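Local coordinates for protein acidocalcisomal pyrophosphatase (Trypanosoma cruzi, PDB 5CUV) that probably hydrolyses inorganic pyrophosphate to phosphate with magnesium as cofactor, in the soluble pyrophosphatase family, at residues L107-N112 / W136-S141; L50-K55 / L73-R78; L95-I100 / I123-G128. All coordinates share one frame; numbering follows the deposited sequence.

Contact 1 of 3, residues L107-N112 / W136-S141; sequences LGRVMN and WAWWCS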
ATOM      1  N   LEU A 107      34.819  10.329 -29.962  1.00 45.98           N
ATOM      2  CA  LEU A 107      34.879  11.163 -28.771  1.00 47.56           C
ATOM      3  C   LEU A 107      33.743  12.124 -28.646  1.00 50.64           C
ATOM      4  O   LEU A 107      33.703  12.925 -27.700  1.00 51.20           O
ATOM      5  CB  LEU A 107      36.163  11.938 -28.714  1.00 45.66           C
ATOM      6  CG  LEU A 107      37.304  10.972 -28.466  1.00 45.75           C
ATOM      7  CD1 LEU A 107      38.617  11.714 -28.647  1.00 44.72           C
ATOM      8  CD2 LEU A 107      37.171  10.329 -27.096  1.00 43.52           C
ATOM      9  N   GLY A 108      32.825  12.045 -29.605  1.00 53.36           N
ATOM     10  CA  GLY A 108      31.660  12.900 -29.595  1.00 56.17           C
ATOM     11  C   GLY A 108      31.654  14.111 -30.505  1.00 58.99           C
ATOM     12  O   GLY A 108      30.644  14.833 -30.535  1.00 59.91           O
ATOM     13  N   ARG A 109      32.727  14.356 -31.260  1.00 60.78           N
ATOM     14  CA  ARG A 109      32.743  15.540 -32.126  1.00 62.12           C
ATOM     15  C   ARG A 109      32.008  15.414 -33.481  1.00 63.04           C
ATOM     16  O   ARG A 109      32.033  14.381 -34.151  1.00 62.10           O
ATOM     17  CB  ARG A 109      34.187  15.991 -32.325  1.00 62.22           C
ATOM     18  CG  ARG A 109      34.317  17.329 -33.004  1.00 63.13           C
ATOM     19  CD  ARG A 109      35.752  17.809 -32.993  1.00 63.45           C
ATOM     20  NE  ARG A 109      36.276  17.914 -31.643  1.00 62.89           N
ATOM     21  CZ  ARG A 109      37.289  18.703 -31.332  1.00 62.33           C
ATOM     22  NH1 ARG A 109      37.842  19.422 -32.291  1.00 61.41           N
ATOM     23  NH2 ARG A 109      37.738  18.782 -30.080  1.00 62.71           N
ATOM     24  N   VAL A 110      31.347  16.489 -33.882  1.00 65.21           N
ATOM     25  CA  VAL A 110      30.597  16.478 -35.132  1.00 67.82           C
ATOM     26  C   VAL A 110      31.488  16.870 -36.301  1.00 69.58           C
ATOM     27  O   VAL A 110      31.588  18.046 -36.663  1.00 70.09           O
ATOM     28  CB  VAL A 110      29.327  17.388 -35.023  1.00 67.91           C
ATOM     29  CG1 VAL A 110      28.463  16.932 -33.820  1.00 66.65           C
ATOM     30  CG2 VAL A 110      29.732  18.879 -34.885  1.00 68.23           C
HETATM   31  N   MSE A 111      32.055  15.905 -37.007  1.00 71.68           N
HETATM   32  CA  MSE A 111      32.990  16.166 -38.081  1.00 73.17           C
HETATM   33  C   MSE A 111      32.460  16.094 -39.430  1.00 72.63           C
HETATM   34  O   MSE A 111      32.510  15.172 -40.119  1.00 72.07           O
HETATM   35  CB  MSE A 111      34.223  15.298 -38.080  1.00 76.32           C
HETATM   36  CG  MSE A 111      35.097  14.968 -36.881  1.00 80.72           C
HETATM   37 SE   MSE A 111      36.494  16.185 -36.507  1.00 87.01          SE
HETATM   38  CE  MSE A 111      38.062  15.879 -37.429  1.00 85.15           C
ATOM     39  N   ASN A 112      31.922  17.160 -39.895  1.00 72.47           N
ATOM     40  CA  ASN A 112      31.382  17.175 -41.258  1.00 72.61           C
ATOM     41  C   ASN A 112      32.446  17.331 -42.360  1.00 73.23           C
ATOM     42  O   ASN A 112      33.609  17.621 -42.080  1.00 73.10           O
ATOM     43  CB  ASN A 112      30.280  18.223 -41.437  1.00 72.11           C
ATOM     44  CG  ASN A 112      30.628  19.551 -40.834  1.00 71.82           C
ATOM     45  OD1 ASN A 112      31.711  20.083 -41.061  1.00 71.49           O
ATOM     46  ND2 ASN A 112      29.697  20.111 -40.064  1.00 72.09           N
ATOM     47  N   TRP A 136      46.695  16.089 -30.279  1.00 39.73           N
ATOM     48  CA  TRP A 136      46.358  16.786 -29.046  1.00 41.01           C
ATOM     49  C   TRP A 136      46.486  18.293 -29.197  1.00 40.50           C
ATOM     50  O   TRP A 136      45.675  19.025 -28.692  1.00 40.45           O
ATOM     51  CB  TRP A 136      47.211  16.255 -27.881  1.00 43.25           C
ATOM     52  CG  TRP A 136      46.902  16.909 -26.563  1.00 46.65           C
ATOM     53  CD1 TRP A 136      47.760  17.644 -25.804  1.00 47.43           C
ATOM     54  CD2 TRP A 136      45.629  16.964 -25.883  1.00 48.17           C
ATOM     55  NE1 TRP A 136      47.114  18.162 -24.700  1.00 47.52           N
ATOM     56  CE2 TRP A 136      45.808  17.766 -24.721  1.00 47.87           C
ATOM     57  CE3 TRP A 136      44.361  16.422 -26.143  1.00 47.81           C
ATOM     58  CZ2 TRP A 136      44.771  18.040 -23.820  1.00 48.11           C
ATOM     59  CZ3 TRP A 136      43.322  16.694 -25.247  1.00 49.07           C
ATOM     60  CH2 TRP A 136      43.538  17.501 -24.093  1.00 49.20           C
ATOM     61  N   ALA A 137      47.482  18.760 -29.931  1.00 41.23           N
ATOM     62  CA  ALA A 137      47.665  20.204 -30.125  1.00 41.04           C
ATOM     63  C   ALA A 137      46.498  20.785 -30.903  1.00 40.58           C
ATOM     64  O   ALA A 137      46.013  21.890 -30.636  1.00 40.28           O
ATOM     65  CB  ALA A 137      48.946  20.463 -30.873  1.00 40.71           C
ATOM     66  N   TRP A 138      46.036  20.015 -31.870  1.00 40.72           N
ATOM     67  CA  TRP A 138      44.922  20.456 -32.703  1.00 41.19           C
ATOM     68  C   TRP A 138      43.592  20.471 -31.925  1.00 41.75           C
ATOM     69  O   TRP A 138      42.811  21.409 -32.069  1.00 41.35           O
ATOM     70  CB  TRP A 138      44.782  19.544 -33.949  1.00 39.36           C
ATOM     71  CG  TRP A 138      43.533  19.853 -34.744  1.00 37.80           C
ATOM     72  CD1 TRP A 138      43.319  20.933 -35.564  1.00 37.95           C
ATOM     73  CD2 TRP A 138      42.309  19.133 -34.710  1.00 36.89           C
ATOM     74  NE1 TRP A 138      42.030  20.929 -36.042  1.00 37.35           N
ATOM     75  CE2 TRP A 138      41.385  19.831 -35.532  1.00 37.76           C
ATOM     76  CE3 TRP A 138      41.889  17.970 -34.059  1.00 36.87           C
ATOM     77  CZ2 TRP A 138      40.065  19.394 -35.719  1.00 37.44           C
ATOM     78  CZ3 TRP A 138      40.565  17.535 -34.241  1.00 36.94           C
ATOM     79  CH2 TRP A 138      39.674  18.246 -35.063  1.00 36.82           C
ATOM     80  N   TRP A 139      43.353  19.407 -31.142  1.00 42.15           N
ATOM     81  CA  TRP A 139      42.138  19.219 -30.322  1.00 42.63           C
ATOM     82  C   TRP A 139      41.914  20.386 -29.352  1.00 43.57           C
ATOM     83  O   TRP A 139      40.831  20.970 -29.276  1.00 42.47           O
ATOM     84  CB  TRP A 139      42.278  17.924 -29.513  1.00 41.53           C
ATOM     85  CG  TRP A 139      41.053  17.532 -28.709  1.00 40.93           C
ATOM     86  CD1 TRP A 139      40.803  17.811 -27.390  1.00 40.82           C
ATOM     87  CD2 TRP A 139      39.983  16.701 -29.146  1.00 39.71           C
ATOM     88  NE1 TRP A 139      39.651  17.194 -26.980  1.00 39.01           N
ATOM     89  CE2 TRP A 139      39.127  16.501 -28.042  1.00 40.18           C
ATOM     90  CE3 TRP A 139      39.666  16.088 -30.365  1.00 38.01           C
ATOM     91  CZ2 TRP A 139      37.966  15.700 -28.126  1.00 39.32           C
ATOM     92  CZ3 TRP A 139      38.528  15.303 -30.442  1.00 36.99           C
ATOM     93  CH2 TRP A 139      37.693  15.113 -29.329  1.00 37.66           C
ATOM     94  N   CYS A 140      42.967  20.689 -28.607  1.00 45.24           N
ATOM     95  CA  CYS A 140      42.961  21.751 -27.653  1.00 46.68           C
ATOM     96  C   CYS A 140      42.763  23.074 -28.309  1.00 48.77           C
ATOM     97  O   CYS A 140      42.314  23.991 -27.660  1.00 49.80           O
ATOM     98  CB  CYS A 140      44.255  21.781 -26.889  1.00 44.90           C
ATOM     99  SG  CYS A 140      44.429  20.353 -25.853  1.00 47.81           S
ATOM    100  N   SER A 141      43.069  23.204 -29.585  1.00 50.97           N
ATOM    101  CA  SER A 141      42.899  24.504 -30.218  1.00 53.11           C
ATOM    102  C   SER A 141      41.582  24.670 -30.929  1.00 55.25           C
ATOM    103  O   SER A 141      41.251  25.751 -31.379  1.00 55.90           O
ATOM    104  CB  SER A 141      44.051  24.769 -31.183  1.00 52.40           C
ATOM    105  OG  SER A 141      45.286  24.648 -30.489  1.00 52.27           O
TER

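Contact 2 of 3, residues L50-K55 / L73-R78; sequences LPEACK and LSMEKR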
ATOM      1  N   LEU A  50      47.076   7.464 -13.855  1.00 60.52           N
ATOM      2  CA  LEU A  50      47.408   8.852 -13.667  1.00 59.54           C
ATOM      3  C   LEU A  50      48.149   9.008 -12.330  1.00 60.12           C
ATOM      4  O   LEU A  50      47.804   8.369 -11.341  1.00 59.65           O
ATOM      5  CB  LEU A  50      46.132   9.701 -13.660  1.00 57.21           C
ATOM      6  CG  LEU A  50      45.165   9.613 -14.828  1.00 55.54           C
ATOM      7  CD1 LEU A  50      44.142  10.721 -14.716  1.00 56.86           C
ATOM      8  CD2 LEU A  50      45.892   9.775 -16.109  1.00 55.37           C
ATOM      9  N   PRO A  51      49.200   9.845 -12.295  1.00 60.46           N
ATOM     10  CA  PRO A  51      49.920  10.018 -11.037  1.00 60.37           C
ATOM     11  C   PRO A  51      49.037  10.524  -9.892  1.00 60.17           C
ATOM     12  O   PRO A  51      49.104   9.984  -8.797  1.00 60.93           O
ATOM     13  CB  PRO A  51      51.032  11.006 -11.408  1.00 60.70           C
ATOM     14  CG  PRO A  51      50.440  11.800 -12.534  1.00 61.14           C
ATOM     15  CD  PRO A  51      49.765  10.710 -13.348  1.00 60.59           C
ATOM     16  N   GLU A  52      48.208  11.542 -10.119  1.00 59.89           N
ATOM     17  CA  GLU A  52      47.370  12.045  -9.031  1.00 59.80           C
ATOM     18  C   GLU A  52      46.559  10.943  -8.325  1.00 59.13           C
ATOM     19  O   GLU A  52      46.277  11.046  -7.132  1.00 59.66           O
ATOM     20  CB  GLU A  52      46.461  13.202  -9.504  1.00 60.56           C
ATOM     21  CG  GLU A  52      45.991  13.165 -10.953  1.00 63.12           C
ATOM     22  CD  GLU A  52      47.104  13.425 -12.022  1.00 64.53           C
ATOM     23  OE1 GLU A  52      47.721  14.535 -12.052  1.00 63.29           O
ATOM     24  OE2 GLU A  52      47.336  12.497 -12.847  1.00 64.06           O
ATOM     25  N   ALA A  53      46.213   9.880  -9.049  1.00 58.05           N
ATOM     26  CA  ALA A  53      45.480   8.769  -8.470  1.00 56.82           C
ATOM     27  C   ALA A  53      46.427   7.968  -7.569  1.00 56.38           C
ATOM     28  O   ALA A  53      46.203   7.891  -6.366  1.00 56.41           O
ATOM     29  CB  ALA A  53      44.910   7.901  -9.563  1.00 56.65           C
ATOM     30  N   CYS A  54      47.473   7.383  -8.141  1.00 56.13           N
ATOM     31  CA  CYS A  54      48.479   6.625  -7.379  1.00 57.22           C
ATOM     32  C   CYS A  54      48.951   7.324  -6.105  1.00 56.15           C
ATOM     33  O   CYS A  54      49.020   6.705  -5.039  1.00 55.62           O
ATOM     34  CB  CYS A  54      49.726   6.383  -8.225  1.00 58.75           C
ATOM     35  SG  CYS A  54      49.388   6.019  -9.943  1.00 65.22           S
ATOM     36  N   LYS A  55      49.326   8.597  -6.231  1.00 55.18           N
ATOM     37  CA  LYS A  55      49.779   9.359  -5.082  1.00 54.86           C
ATOM     38  C   LYS A  55      48.756   9.281  -3.966  1.00 53.48           C
ATOM     39  O   LYS A  55      49.101   9.003  -2.839  1.00 53.47           O
ATOM     40  CB  LYS A  55      50.014  10.827  -5.456  1.00 57.76           C
ATOM     41  CG  LYS A  55      49.664  11.880  -4.342  1.00 59.64           C
ATOM     42  CD  LYS A  55      48.456  12.756  -4.752  1.00 61.35           C
ATOM     43  CE  LYS A  55      48.616  13.387  -6.190  1.00 62.48           C
ATOM     44  NZ  LYS A  55      47.439  14.204  -6.715  1.00 61.96           N
ATOM     45  N   LEU A  73      44.162  19.924 -17.535  1.00 47.85           N
ATOM     46  CA  LEU A  73      44.359  19.693 -18.952  1.00 47.94           C
ATOM     47  C   LEU A  73      45.452  18.629 -18.999  1.00 47.87           C
ATOM     48  O   LEU A  73      45.463  17.759 -19.859  1.00 47.63           O
ATOM     49  CB  LEU A  73      44.817  20.972 -19.630  1.00 49.24           C
ATOM     50  CG  LEU A  73      44.980  20.850 -21.146  1.00 50.58           C
ATOM     51  CD1 LEU A  73      43.679  20.388 -21.806  1.00 52.08           C
ATOM     52  CD2 LEU A  73      45.406  22.194 -21.686  1.00 51.29           C
ATOM     53  N   SER A  74      46.368  18.689 -18.044  1.00 47.98           N
ATOM     54  CA  SER A  74      47.433  17.705 -17.993  1.00 47.90           C
ATOM     55  C   SER A  74      46.807  16.327 -17.859  1.00 49.01           C
ATOM     56  O   SER A  74      47.216  15.391 -18.558  1.00 48.97           O
ATOM     57  CB  SER A  74      48.344  17.967 -16.791  1.00 46.69           C
ATOM     58  OG  SER A  74      48.814  16.753 -16.210  1.00 45.58           O
HETATM   59  N   MSE A  75      45.815  16.204 -16.971  1.00 50.18           N
HETATM   60  CA  MSE A  75      45.177  14.913 -16.752  1.00 51.49           C
HETATM   61  C   MSE A  75      44.346  14.433 -17.985  1.00 49.92           C
HETATM   62  O   MSE A  75      44.354  13.238 -18.340  1.00 48.96           O
HETATM   63  CB  MSE A  75      44.284  14.998 -15.515  1.00 56.55           C
HETATM   64  CG  MSE A  75      45.056  15.182 -14.217  1.00 61.66           C
HETATM   65 SE   MSE A  75      43.954  15.381 -12.661  1.00 70.93          SE
HETATM   66  CE  MSE A  75      43.325  13.541 -12.528  1.00 65.45           C
ATOM     67  N   GLU A  76      43.640  15.340 -18.657  1.00 47.88           N
ATOM     68  CA  GLU A  76      42.899  14.903 -19.834  1.00 46.99           C
ATOM     69  C   GLU A  76      43.866  14.381 -20.928  1.00 46.33           C
ATOM     70  O   GLU A  76      43.596  13.373 -21.574  1.00 45.41           O
ATOM     71  CB  GLU A  76      42.041  16.063 -20.323  1.00 46.79           C
ATOM     72  CG  GLU A  76      40.924  16.411 -19.328  1.00 48.39           C
ATOM     73  CD  GLU A  76      40.057  17.595 -19.783  1.00 49.01           C
ATOM     74  OE1 GLU A  76      40.612  18.719 -19.884  1.00 48.80           O
ATOM     75  OE2 GLU A  76      38.827  17.401 -20.043  1.00 50.03           O
ATOM     76  N   LYS A  77      45.012  15.042 -21.081  1.00 46.08           N
ATOM     77  CA  LYS A  77      46.031  14.646 -22.039  1.00 46.01           C
ATOM     78  C   LYS A  77      46.429  13.207 -21.847  1.00 46.53           C
ATOM     79  O   LYS A  77      46.428  12.408 -22.793  1.00 46.33           O
ATOM     80  CB  LYS A  77      47.277  15.490 -21.850  1.00 46.18           C
ATOM     81  CG  LYS A  77      48.434  15.214 -22.794  1.00 45.80           C
ATOM     82  CD  LYS A  77      48.992  16.562 -23.250  1.00 47.43           C
ATOM     83  CE  LYS A  77      50.252  16.474 -24.107  1.00 47.67           C
ATOM     84  NZ  LYS A  77      51.441  16.016 -23.340  1.00 46.89           N
ATOM     85  N   ARG A  78      46.780  12.860 -20.622  1.00 47.53           N
ATOM     86  CA  ARG A  78      47.230  11.511 -20.387  1.00 49.07           C
ATOM     87  C   ARG A  78      46.119  10.502 -20.676  1.00 48.84           C
ATOM     88  O   ARG A  78      46.379   9.329 -20.973  1.00 49.46           O
ATOM     89  CB  ARG A  78      47.783  11.375 -18.965  1.00 50.76           C
ATOM     90  CG  ARG A  78      48.619  10.110 -18.804  1.00 55.74           C
ATOM     91  CD  ARG A  78      49.142   9.883 -17.369  1.00 60.79           C
ATOM     92  NE  ARG A  78      50.424  10.534 -17.037  1.00 64.09           N
ATOM     93  CZ  ARG A  78      50.603  11.845 -16.850  1.00 66.52           C
ATOM     94  NH1 ARG A  78      49.582  12.712 -16.969  1.00 67.74           N
ATOM     95  NH2 ARG A  78      51.813  12.288 -16.506  1.00 67.09           N
TER

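Contact 3 of 3, residues L95-I100 / I123-G128; sequences LEERKI and INAIDG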
ATOM      1  N   LEU A  95      48.776   7.921 -36.373  1.00 47.30           N
ATOM      2  CA  LEU A  95      47.585   7.371 -37.040  1.00 46.92           C
ATOM      3  C   LEU A  95      47.246   8.026 -38.389  1.00 47.94           C
ATOM      4  O   LEU A  95      47.517   9.214 -38.596  1.00 47.67           O
ATOM      5  CB  LEU A  95      46.358   7.525 -36.149  1.00 45.67           C
ATOM      6  CG  LEU A  95      46.169   6.595 -34.975  1.00 44.15           C
ATOM      7  CD1 LEU A  95      45.032   7.131 -34.164  1.00 42.86           C
ATOM      8  CD2 LEU A  95      45.920   5.186 -35.460  1.00 42.84           C
ATOM      9  N   GLU A  96      46.631   7.263 -39.289  1.00 48.69           N
ATOM     10  CA  GLU A  96      46.223   7.823 -40.568  1.00 49.81           C
ATOM     11  C   GLU A  96      45.032   8.744 -40.296  1.00 49.50           C
ATOM     12  O   GLU A  96      44.243   8.495 -39.403  1.00 48.67           O
ATOM     13  CB  GLU A  96      45.842   6.713 -41.562  1.00 51.73           C
ATOM     14  CG  GLU A  96      46.954   5.624 -41.719  1.00 54.79           C
ATOM     15  CD  GLU A  96      46.679   4.554 -42.810  1.00 56.57           C
ATOM     16  OE1 GLU A  96      45.535   4.481 -43.361  1.00 57.14           O
ATOM     17  OE2 GLU A  96      47.635   3.774 -43.100  1.00 56.45           O
ATOM     18  N   GLU A  97      44.914   9.814 -41.072  1.00 49.47           N
ATOM     19  CA  GLU A  97      43.852  10.776 -40.899  1.00 49.11           C
ATOM     20  C   GLU A  97      42.440  10.217 -40.980  1.00 49.17           C
ATOM     21  O   GLU A  97      41.481  10.923 -40.692  1.00 49.88           O
ATOM     22  CB  GLU A  97      44.008  11.890 -41.931  1.00 50.32           C
ATOM     23  CG  GLU A  97      45.350  12.648 -41.859  1.00 52.41           C
ATOM     24  CD  GLU A  97      45.536  13.635 -43.031  1.00 53.40           C
ATOM     25  OE1 GLU A  97      46.305  14.631 -42.884  1.00 52.46           O
ATOM     26  OE2 GLU A  97      44.911  13.395 -44.100  1.00 53.22           O
ATOM     27  N   ARG A  98      42.288   8.966 -41.389  1.00 49.49           N
ATOM     28  CA  ARG A  98      40.946   8.394 -41.514  1.00 49.57           C
ATOM     29  C   ARG A  98      40.583   7.816 -40.132  1.00 48.71           C
ATOM     30  O   ARG A  98      39.406   7.664 -39.789  1.00 47.50           O
ATOM     31  CB  ARG A  98      40.918   7.298 -42.614  1.00 50.46           C
ATOM     32  CG  ARG A  98      41.431   5.924 -42.113  1.00 53.32           C
ATOM     33  CD  ARG A  98      42.373   5.126 -43.041  1.00 53.98           C
ATOM     34  NE  ARG A  98      41.667   4.248 -43.970  1.00 54.67           N
ATOM     35  CZ  ARG A  98      42.190   3.142 -44.492  1.00 54.84           C
ATOM     36  NH1 ARG A  98      43.427   2.765 -44.179  1.00 54.15           N
ATOM     37  NH2 ARG A  98      41.475   2.421 -45.345  1.00 55.67           N
ATOM     38  N   LYS A  99      41.613   7.511 -39.347  1.00 47.96           N
ATOM     39  CA  LYS A  99      41.420   6.950 -38.026  1.00 47.98           C
ATOM     40  C   LYS A  99      41.143   8.090 -37.088  1.00 47.53           C
ATOM     41  O   LYS A  99      40.147   8.085 -36.382  1.00 48.01           O
ATOM     42  CB  LYS A  99      42.651   6.172 -37.585  1.00 49.04           C
ATOM     43  CG  LYS A  99      42.512   4.701 -37.863  1.00 51.05           C
ATOM     44  CD  LYS A  99      41.159   4.194 -37.375  1.00 53.75           C
ATOM     45  CE  LYS A  99      40.971   2.717 -37.698  1.00 55.02           C
ATOM     46  NZ  LYS A  99      41.154   2.503 -39.184  1.00 57.24           N
ATOM     47  N   ILE A 100      42.036   9.063 -37.076  1.00 46.67           N
ATOM     48  CA  ILE A 100      41.864  10.256 -36.270  1.00 46.26           C
ATOM     49  C   ILE A 100      40.418  10.771 -36.484  1.00 47.17           C
ATOM     50  O   ILE A 100      39.815  11.336 -35.582  1.00 46.64           O
ATOM     51  CB  ILE A 100      42.852  11.371 -36.727  1.00 45.16           C
ATOM     52  CG1 ILE A 100      44.301  10.979 -36.377  1.00 44.07           C
ATOM     53  CG2 ILE A 100      42.374  12.718 -36.195  1.00 44.12           C
ATOM     54  CD1 ILE A 100      44.886  11.662 -35.171  1.00 44.03           C
ATOM     55  N   ILE A 123      46.866  20.389 -39.292  1.00 53.93           N
ATOM     56  CA  ILE A 123      47.982  19.497 -39.039  1.00 54.27           C
ATOM     57  C   ILE A 123      48.945  19.503 -40.215  1.00 54.31           C
ATOM     58  O   ILE A 123      50.136  19.205 -40.061  1.00 54.99           O
ATOM     59  CB  ILE A 123      47.525  18.057 -38.775  1.00 53.88           C
ATOM     60  CG1 ILE A 123      46.370  18.052 -37.780  1.00 54.70           C
ATOM     61  CG2 ILE A 123      48.681  17.261 -38.164  1.00 52.77           C
ATOM     62  CD1 ILE A 123      46.827  17.925 -36.310  1.00 57.14           C
ATOM     63  N   ASN A 124      48.448  19.857 -41.385  1.00 54.10           N
ATOM     64  CA  ASN A 124      49.301  19.888 -42.544  1.00 55.09           C
ATOM     65  C   ASN A 124      50.301  18.719 -42.507  1.00 54.97           C
ATOM     66  O   ASN A 124      51.514  18.919 -42.455  1.00 55.56           O
ATOM     67  CB  ASN A 124      50.026  21.234 -42.586  1.00 56.97           C
ATOM     68  CG  ASN A 124      50.813  21.445 -43.876  1.00 59.05           C
ATOM     69  OD1 ASN A 124      50.423  20.964 -44.974  1.00 61.06           O
ATOM     70  ND2 ASN A 124      51.914  22.187 -43.764  1.00 58.54           N
ATOM     71  N   ALA A 125      49.777  17.495 -42.496  1.00 54.47           N
ATOM     72  CA  ALA A 125      50.614  16.293 -42.478  1.00 53.16           C
ATOM     73  C   ALA A 125      50.653  15.661 -43.896  1.00 52.61           C
ATOM     74  O   ALA A 125      49.935  14.697 -44.202  1.00 52.42           O
ATOM     75  CB  ALA A 125      50.051  15.314 -41.478  1.00 53.30           C
ATOM     76  N   ILE A 126      51.503  16.220 -44.747  1.00 51.20           N
ATOM     77  CA  ILE A 126      51.637  15.795 -46.127  1.00 50.12           C
ATOM     78  C   ILE A 126      51.528  14.281 -46.367  1.00 49.50           C
ATOM     79  O   ILE A 126      50.938  13.855 -47.361  1.00 49.28           O
ATOM     80  CB  ILE A 126      52.940  16.311 -46.681  1.00 50.62           C
ATOM     81  CG1 ILE A 126      52.771  16.765 -48.120  1.00 50.39           C
ATOM     82  CG2 ILE A 126      54.006  15.236 -46.543  1.00 51.42           C
ATOM     83  CD1 ILE A 126      54.122  16.981 -48.822  1.00 49.97           C
ATOM     84  N   ASP A 127      52.065  13.464 -45.465  1.00 49.21           N
ATOM     85  CA  ASP A 127      51.981  12.012 -45.634  1.00 49.32           C
ATOM     86  C   ASP A 127      50.719  11.401 -44.961  1.00 49.32           C
ATOM     87  O   ASP A 127      50.420  10.203 -45.111  1.00 47.74           O
ATOM     88  CB  ASP A 127      53.270  11.351 -45.110  1.00 50.04           C
ATOM     89  CG  ASP A 127      53.359  11.340 -43.597  1.00 51.27           C
ATOM     90  OD1 ASP A 127      53.034  12.386 -42.993  1.00 52.47           O
ATOM     91  OD2 ASP A 127      53.767  10.303 -43.022  1.00 50.94           O
ATOM     92  N   GLY A 128      49.978  12.248 -44.231  1.00 49.47           N
ATOM     93  CA  GLY A 128      48.736  11.830 -43.578  1.00 49.40           C
ATOM     94  C   GLY A 128      48.938  11.050 -42.293  1.00 49.08           C
ATOM     95  O   GLY A 128      48.021  10.421 -41.765  1.00 48.25           O
TER

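Contact 1 of 3, residues L107-N112 / W136-S141
R109 and W139 have the closest CA pair between the loop 107-112 and the helical segment 136-141, and at 10.2 Å the backbones stay apart and long side chains bridge the gap. Just before, G108 ends helix 97-106 in a Schellman motif. R109 sends its CG anti to the backbone N (chi1 -170°), and the chain bends at chi3 to lay the guanidinium over one face of the W139 indole. The evidence for cation-pi stacking is direct: R109 CZ lies 3.8 Å from the centroid of the W139 six-membered ring and 18° off its normal, with the two planes 27° apart. R109 NH2 reaches over the middle of the ring, 3.2 Å from W139 CD2, while R109 NH1 approaches W138 CH2 obliquely at 3.5 Å and makes a weak hydrogen bond to H142 O. L107 adds an apolar touch, its CB 3.6 Å from W139 CH2. M111, a selenomethionine, makes a Met-aromatic contact at the edge of W138, where its SE is 5.4 Å from the six-membered-ring centroid. W139 NE1 is hydrogen-bonded to N255 of the second subunit. One indole thus serves both arginine and subunit interface, and that NE1 bond probably makes the ring slightly more electron-rich for the cation.

Contact 2 of 3, residues L50-K55 / L73-R78
L50 touches two residues of 73-78, its CD2 3.5 Å from R78 CD and its CD1 3.7 Å from the methyl CE of the selenomethionine M75. The two leucine branches therefore divide their partners: one lies along the aliphatic part of the arginine, the other meets the M75 methyl, the two side chains crossing at roughly a right angle. P51 comes next, with its CD over the centre of one face of the R78 guanidinium and 3.8 Å from R78 CZ. A bend at chi3 (-87°) turns the guanidinium so that the proline meets its face. E52 runs past M75 in the opposite direction, bringing its CD 3.5 Å from M75 CG; its OE2 stays 4.7 Å from R78 NH1, so any attraction between these opposite charges is probably a longer-range one. All three partners come from the N-terminus of helix 51-56, with L50 at the N-cap position, and they pack on the first turns of helix 73-87, which leads toward strand 95-96 in a domain whose paired helix-loop-helix layout is consistent with EF-hands. Farther out, L50 N is hydrogen-bonded to E60 OE1, and the E52 and M75 side chains share L63 of helix 60-66. M75 N is held by T72 OG1.

Contact 3 of 3, residues L95-I100 / I123-G128
G128 O is approached by two groups from the other segment: E97 N donates a weak hydrogen bond to it at 3.2 Å with a bent N-H...O angle of 132°. The second is the CA-H of E96, which points at the same oxygen with E96 CA 3.4 Å from G128 O and 152° at the hydrogen. L95 O is also 3.4 Å from G128 O, but both are acceptors. The carboxylate end of E97 comes up against the glycine. Its CG lies anti to the carbonyl carbon (chi1 -59°) and the chain runs extended from there, which brings E97 CD 3.7 Å from G128 CA and E97 OE1 4.1 Å from A125 CB. A125 to G128 form a type I beta turn, and G128 leaves it with positive phi. Next along the chain, strand 129-130 pairs antiparallel with 95-96 through backbone bonds between L95 and I130. Two short strands joining the loops of two helix-loop-helix units is the layout of an EF-hand pair, with which this part of the chain is consistent. E96 O accepts K99 N at 2.8 Å and I100 N more loosely, while the E96 carboxylate takes R98 NH1 on the syn side of OE1, at 2.8 Å and tilted from the plane, in a salt bridge. The polar link across this surface contact thus runs from backbone to backbone and is weak, and the E97 carboxylate adds close approach without a hydrogen bond to the turn.

All three contacts belong to the N-terminal helical part of the chain, their centres about 44 to 52 Å from the chain's centre and away from the magnesium site of D291, D296 and D328 and from the malate pocket. Helix 132-141 joins contacts 1 and 2, whose centres are about 20 Å apart: C140 SG lies 4.1 Å from L73 CD1, and W136 packs on L73 and K77. Contacts 1 and 3, with centres about 14 Å apart, interleave along the sequence and meet where W138 CB is 3.5 Å from I123 CD1. Contacts 2 and 3 do not touch, their nearest atoms being about 12 Å apart, but helix 73-87 leads from one toward the other.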